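Local coordinates for citrate lyase subunit beta-like protein (Mycobacterium tuberculosis H37Rv, PDB 6CJ4) that is a magnesium-binding, homotrimeric lyase-like enzyme of the HpcH/HpaI aldolase family and may play a role in fatty acid biosynthesis, at residues T69-N74 and T91-V96; G139-A144 and D187-D192. All blocks are in the same frame, centred on the assembly; numbering follows the deposited sequence.

Contact 1. Residues T69-N74 and T91-V96; sequences TVVRIN and TAYTTV. With AAE (acetoacetic acid), chain D; ACT (acetate ion), chain C.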
# COMPACT_ATOMS: atom_id res chain seq x y z
N THR A 69 2.40 22.80 22.54
CA THR A 69 3.81 22.51 22.28
C THR A 69 4.04 21.02 22.42
O THR A 69 3.60 20.41 23.40
CB THR A 69 4.71 23.26 23.26
OG1 THR A 69 4.40 24.66 23.25
CG2 THR A 69 6.18 23.07 22.90
N VAL A 70 4.73 20.45 21.43
CA VAL A 70 5.20 19.07 21.42
C VAL A 70 6.72 19.12 21.40
O VAL A 70 7.30 20.06 20.85
CB VAL A 70 4.65 18.31 20.17
CG1 VAL A 70 5.30 16.94 20.01
CG2 VAL A 70 3.13 18.20 20.24
N VAL A 71 7.38 18.12 22.00
CA VAL A 71 8.84 18.06 21.98
C VAL A 71 9.27 16.84 21.19
O VAL A 71 8.95 15.70 21.56
CB VAL A 71 9.42 18.02 23.40
CG1 VAL A 71 10.95 17.90 23.35
CG2 VAL A 71 9.02 19.29 24.20
N ARG A 72 10.01 17.05 20.09
CA ARG A 72 10.57 15.91 19.37
C ARG A 72 11.85 15.47 20.07
O ARG A 72 12.82 16.23 20.13
CB ARG A 72 10.85 16.21 17.90
CG ARG A 72 11.44 14.96 17.22
CD ARG A 72 11.33 14.98 15.69
NE ARG A 72 12.30 15.87 15.08
CZ ARG A 72 12.56 15.89 13.77
NH1 ARG A 72 11.93 15.06 12.96
NH2 ARG A 72 13.47 16.73 13.29
N ILE A 73 11.83 14.25 20.61
CA ILE A 73 12.99 13.68 21.28
C ILE A 73 13.80 12.86 20.29
O ILE A 73 13.47 12.82 19.10
CB ILE A 73 12.55 12.84 22.50
CG1 ILE A 73 11.68 11.66 22.04
CG2 ILE A 73 11.80 13.74 23.46
CD1 ILE A 73 11.15 10.77 23.20
N ASN A 74 14.86 12.22 20.76
CA ASN A 74 15.69 11.41 19.88
C ASN A 74 15.17 9.97 19.85
O ASN A 74 14.24 9.60 20.56
CB ASN A 74 17.15 11.51 20.32
CG ASN A 74 17.77 12.85 19.90
OD1 ASN A 74 18.28 12.98 18.79
ND2 ASN A 74 17.66 13.85 20.77
N THR A 91 10.30 20.01 32.98
CA THR A 91 9.39 20.81 32.16
C THR A 91 7.95 20.40 32.42
O THR A 91 7.66 19.38 33.05
CB THR A 91 9.67 20.66 30.66
OG1 THR A 91 9.21 19.38 30.21
CG2 THR A 91 11.15 20.85 30.33
N ALA A 92 7.04 21.20 31.88
CA ALA A 92 5.61 20.91 31.94
C ALA A 92 5.09 20.20 30.70
O ALA A 92 3.88 20.00 30.58
CB ALA A 92 4.83 22.21 32.16
N TYR A 93 5.97 19.80 29.77
CA TYR A 93 5.51 19.20 28.52
C TYR A 93 5.04 17.78 28.77
O TYR A 93 5.63 17.04 29.58
CB TYR A 93 6.61 19.23 27.46
CG TYR A 93 7.07 20.65 27.17
CD1 TYR A 93 6.17 21.62 26.76
CD2 TYR A 93 8.40 21.01 27.32
CE1 TYR A 93 6.58 22.93 26.51
CE2 TYR A 93 8.83 22.31 27.06
CZ TYR A 93 7.92 23.27 26.66
OH TYR A 93 8.34 24.57 26.40
N THR A 94 3.96 17.40 28.10
CA THR A 94 3.37 16.08 28.26
C THR A 94 3.34 15.26 26.97
O THR A 94 2.98 14.07 27.03
CB THR A 94 1.93 16.20 28.78
OG1 THR A 94 1.14 16.88 27.79
CG2 THR A 94 1.88 16.99 30.10
N THR A 95 3.66 15.85 25.83
CA THR A 95 3.57 15.16 24.55
C THR A 95 4.91 15.21 23.84
O THR A 95 5.49 16.28 23.68
CB THR A 95 2.49 15.77 23.64
OG1 THR A 95 1.25 15.81 24.35
CG2 THR A 95 2.33 14.93 22.36
N VAL A 96 5.39 14.05 23.41
CA VAL A 96 6.65 13.97 22.69
C VAL A 96 6.39 13.39 21.31
O VAL A 96 5.45 12.61 21.10
CB VAL A 96 7.70 13.12 23.44
CG1 VAL A 96 8.07 13.79 24.78
CG2 VAL A 96 7.18 11.69 23.66
O1 AAE D . 12.96 12.76 7.82
C2 AAE D . 12.17 13.56 7.25
O3 AAE D . 11.67 13.28 6.13
C4 AAE D . 11.81 14.87 7.90
C5 AAE D . 11.38 14.84 9.33
O8 AAE D . 11.92 14.07 10.11
C9 AAE D . 10.31 15.78 9.78
C ACT C . 13.55 17.85 9.96
O ACT C . 13.54 18.04 8.71
OXT ACT C . 13.83 16.78 10.58
CH3 ACT C . 13.19 19.11 10.82
O HOH W 1 3.28 19.09 25.78
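Thr69 sets its methyl CG2 obliquely against the ring of Tyr93, 3.6 Å from CE1, while its hydroxyl turns to the carbonyl of Asp65. Its carbonyl O accepts from a water that takes the N-H of Thr94, linking the start of strand 69-72 to the turn before strand 95-98. Val70 drops into the barrel interior, CG2 lying 4.0 Å from CG2 of Thr95. Then the strands pair: Val71 N donates to Thr95 O at 3.1 Å, nearly straight at 165°, and Val71 O receives a CA-H...O contact from Val96. This is the parallel register of a right-handed beta-alpha-beta crossover in a TIM barrel, made through helix 79-89. On the side facing helix 52-61, where Leu59 touches both residues, Val71 CG2 meets Tyr93 CD2 at 3.6 Å, the side chains crossing at about a right angle; Tyr93 OH is tied to Leu64 N. Arg72 leaves the pair for the barrel mouth, where NH1 bonds O8 of acetoacetate at 3.0 Å and NH2 bonds OXT of an acetate ion, probably from the crystallisation liquor, both in the guanidinium plane, while Asp42 holds NE. Ile73 rests CG2 on Val96 CG1, 4.0 Å away, both side chains touching Leu88 of helix 79-89.

Contact 2. Residues G139-A144 and D187-D192; sequences GMMWGA and DAVHLD. With AAE (acetoacetic acid), chain D.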
# COMPACT_ATOMS: atom_id res chain seq x y z
N GLY A 139 -0.87 10.38 17.92
CA GLY A 139 -0.79 10.79 16.53
C GLY A 139 0.28 10.03 15.78
O GLY A 139 1.18 9.44 16.38
N MET A 140 0.17 10.08 14.45
CA MET A 140 1.16 9.50 13.55
C MET A 140 1.57 10.55 12.53
O MET A 140 0.72 11.27 11.99
CB MET A 140 0.63 8.27 12.78
CG MET A 140 0.01 7.19 13.67
SD MET A 140 1.28 6.12 14.35
CE MET A 140 1.90 5.28 12.88
N MET A 141 2.86 10.63 12.27
CA MET A 141 3.42 11.46 11.20
C MET A 141 4.31 10.57 10.34
O MET A 141 4.75 9.50 10.78
CB MET A 141 4.23 12.63 11.79
CG MET A 141 4.79 13.63 10.78
SD MET A 141 5.73 14.90 11.67
CE MET A 141 6.43 15.77 10.26
N TRP A 142 4.58 11.00 9.12
CA TRP A 142 5.56 10.30 8.30
C TRP A 142 6.62 11.27 7.80
O TRP A 142 6.42 12.49 7.75
CB TRP A 142 4.88 9.55 7.12
CG TRP A 142 4.44 10.43 6.01
CD1 TRP A 142 3.39 11.31 6.03
CD2 TRP A 142 5.02 10.52 4.72
NE1 TRP A 142 3.29 11.95 4.82
CE2 TRP A 142 4.29 11.49 3.99
CE3 TRP A 142 6.10 9.88 4.09
CZ2 TRP A 142 4.59 11.83 2.68
CZ3 TRP A 142 6.39 10.20 2.79
CH2 TRP A 142 5.65 11.18 2.09
N GLY A 143 7.79 10.72 7.49
CA GLY A 143 8.92 11.50 7.01
C GLY A 143 9.54 10.89 5.77
O GLY A 143 10.12 9.80 5.84
N ALA A 144 9.44 11.59 4.64
CA ALA A 144 9.86 11.02 3.36
C ALA A 144 11.38 10.92 3.25
O ALA A 144 11.89 10.01 2.57
CB ALA A 144 9.33 11.86 2.20
N ASP A 187 0.80 15.23 8.12
CA ASP A 187 1.46 15.05 6.83
C ASP A 187 2.88 15.62 6.86
O ASP A 187 3.21 16.50 7.66
CB ASP A 187 0.64 15.72 5.71
CG ASP A 187 0.95 15.16 4.32
OD1 ASP A 187 1.52 14.05 4.23
OD2 ASP A 187 0.64 15.84 3.31
N ALA A 188 3.71 15.11 5.95
CA ALA A 188 5.14 15.38 5.94
C ALA A 188 5.46 16.84 5.61
O ALA A 188 4.69 17.52 4.93
CB ALA A 188 5.84 14.48 4.92
N VAL A 189 6.63 17.28 6.08
CA VAL A 189 7.10 18.64 5.81
C VAL A 189 7.37 18.82 4.32
O VAL A 189 7.78 17.88 3.62
CB VAL A 189 8.36 18.97 6.64
CG1 VAL A 189 8.07 18.88 8.14
CG2 VAL A 189 9.52 18.06 6.25
N HIS A 190 7.17 20.04 3.85
CA HIS A 190 7.53 20.44 2.49
C HIS A 190 8.87 21.17 2.58
O HIS A 190 8.92 22.32 3.01
CB HIS A 190 6.44 21.33 1.90
CG HIS A 190 6.52 21.46 0.41
ND1 HIS A 190 5.98 20.53 -0.45
CD2 HIS A 190 7.08 22.42 -0.37
CE1 HIS A 190 6.21 20.90 -1.70
NE2 HIS A 190 6.87 22.05 -1.67
N LEU A 191 9.95 20.50 2.15
CA LEU A 191 11.29 21.03 2.39
C LEU A 191 11.59 22.27 1.55
O LEU A 191 12.40 23.11 1.97
CB LEU A 191 12.35 19.97 2.12
CG LEU A 191 12.45 18.84 3.15
CD1 LEU A 191 13.67 17.98 2.86
CD2 LEU A 191 12.52 19.40 4.55
N ASP A 192 10.97 22.40 0.38
CA ASP A 192 11.23 23.54 -0.51
C ASP A 192 10.41 24.73 -0.04
O ASP A 192 9.27 24.94 -0.46
CB ASP A 192 10.90 23.17 -1.96
CG ASP A 192 11.42 24.20 -2.96
OD1 ASP A 192 11.69 25.35 -2.56
OD2 ASP A 192 11.54 23.85 -4.15
O1 AAE D . 12.96 12.76 7.82
C2 AAE D . 12.17 13.56 7.25
O3 AAE D . 11.67 13.28 6.13
C4 AAE D . 11.81 14.87 7.90
C5 AAE D . 11.38 14.84 9.33
O8 AAE D . 11.92 14.07 10.11
C9 AAE D . 10.31 15.78 9.78
O HOH W 2 8.05 14.90 7.41
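Trp142 and Asp187 meet at the C-terminal ends of neighbouring strands of the TIM barrel, 137-142 and 184-187, where the chain after the second strand turns across the mouth of the barrel. From CB the indole is set by a chi1 of 75°, which places CG between the backbone N and the carbonyl carbon and lays the ring alongside the Asp187 side chain. CD1 passes the carboxylate at 3.8 Å from OD1, and NE1 then gives its hydrogen to that same OD1 at 2.8 Å. The bond is nearly straight, 173°, with the oxygen in the indole plane and approached nearly along its C-O axis. OD1 also draws a weak bond from Ala188 N and a salt bridge from Arg171, so three donors converge on one buried oxygen and probably favour the charged carboxylate. Farther along the ring, CE2 lies 3.5 Å from Ala188 CB, a methyl seated over one indole face in a CH-pi contact, offset toward the rim. Tyr163 meets the same tryptophan edge-to-face, and helix 165-180 packs against it too.

Met141 turns into the barrel instead. Its chain is fully extended, which carries CE to 4.1 Å from Val189 CG1 and 3.9 Å from C9 of the bound acetoacetate, so that the two methyls give the ligand's methyl end an apolar neighbour. Gly143 comes right before helix 144-150, its backbone close to the ligand carboxylate. Between the two segments sits one water, giving a hydrogen to Trp142 O at 2.9 Å and taking one from Val189 N.

How the contacts relate
Both contacts are buried and belong to the same eight-stranded barrel, but they join it differently. Contact 1 pairs two adjacent strands along their backbones and packs Ile73 and Val96 against helix 79-89, and Val71 and Tyr93 against helix 52-61. Contact 2 has no strand pairing within its segments: a strand end meets the loop that follows the next strand, and an indole, a carboxylate and a water do the joining. They lie about 18 Å apart, centre to centre, and do not touch, yet both arrive at acetoacetate. Contact 1 brings it a charged hydrogen-bond donor on Arg72; contact 2 offers the apolar methyl of Met141 and the backbone around Gly143.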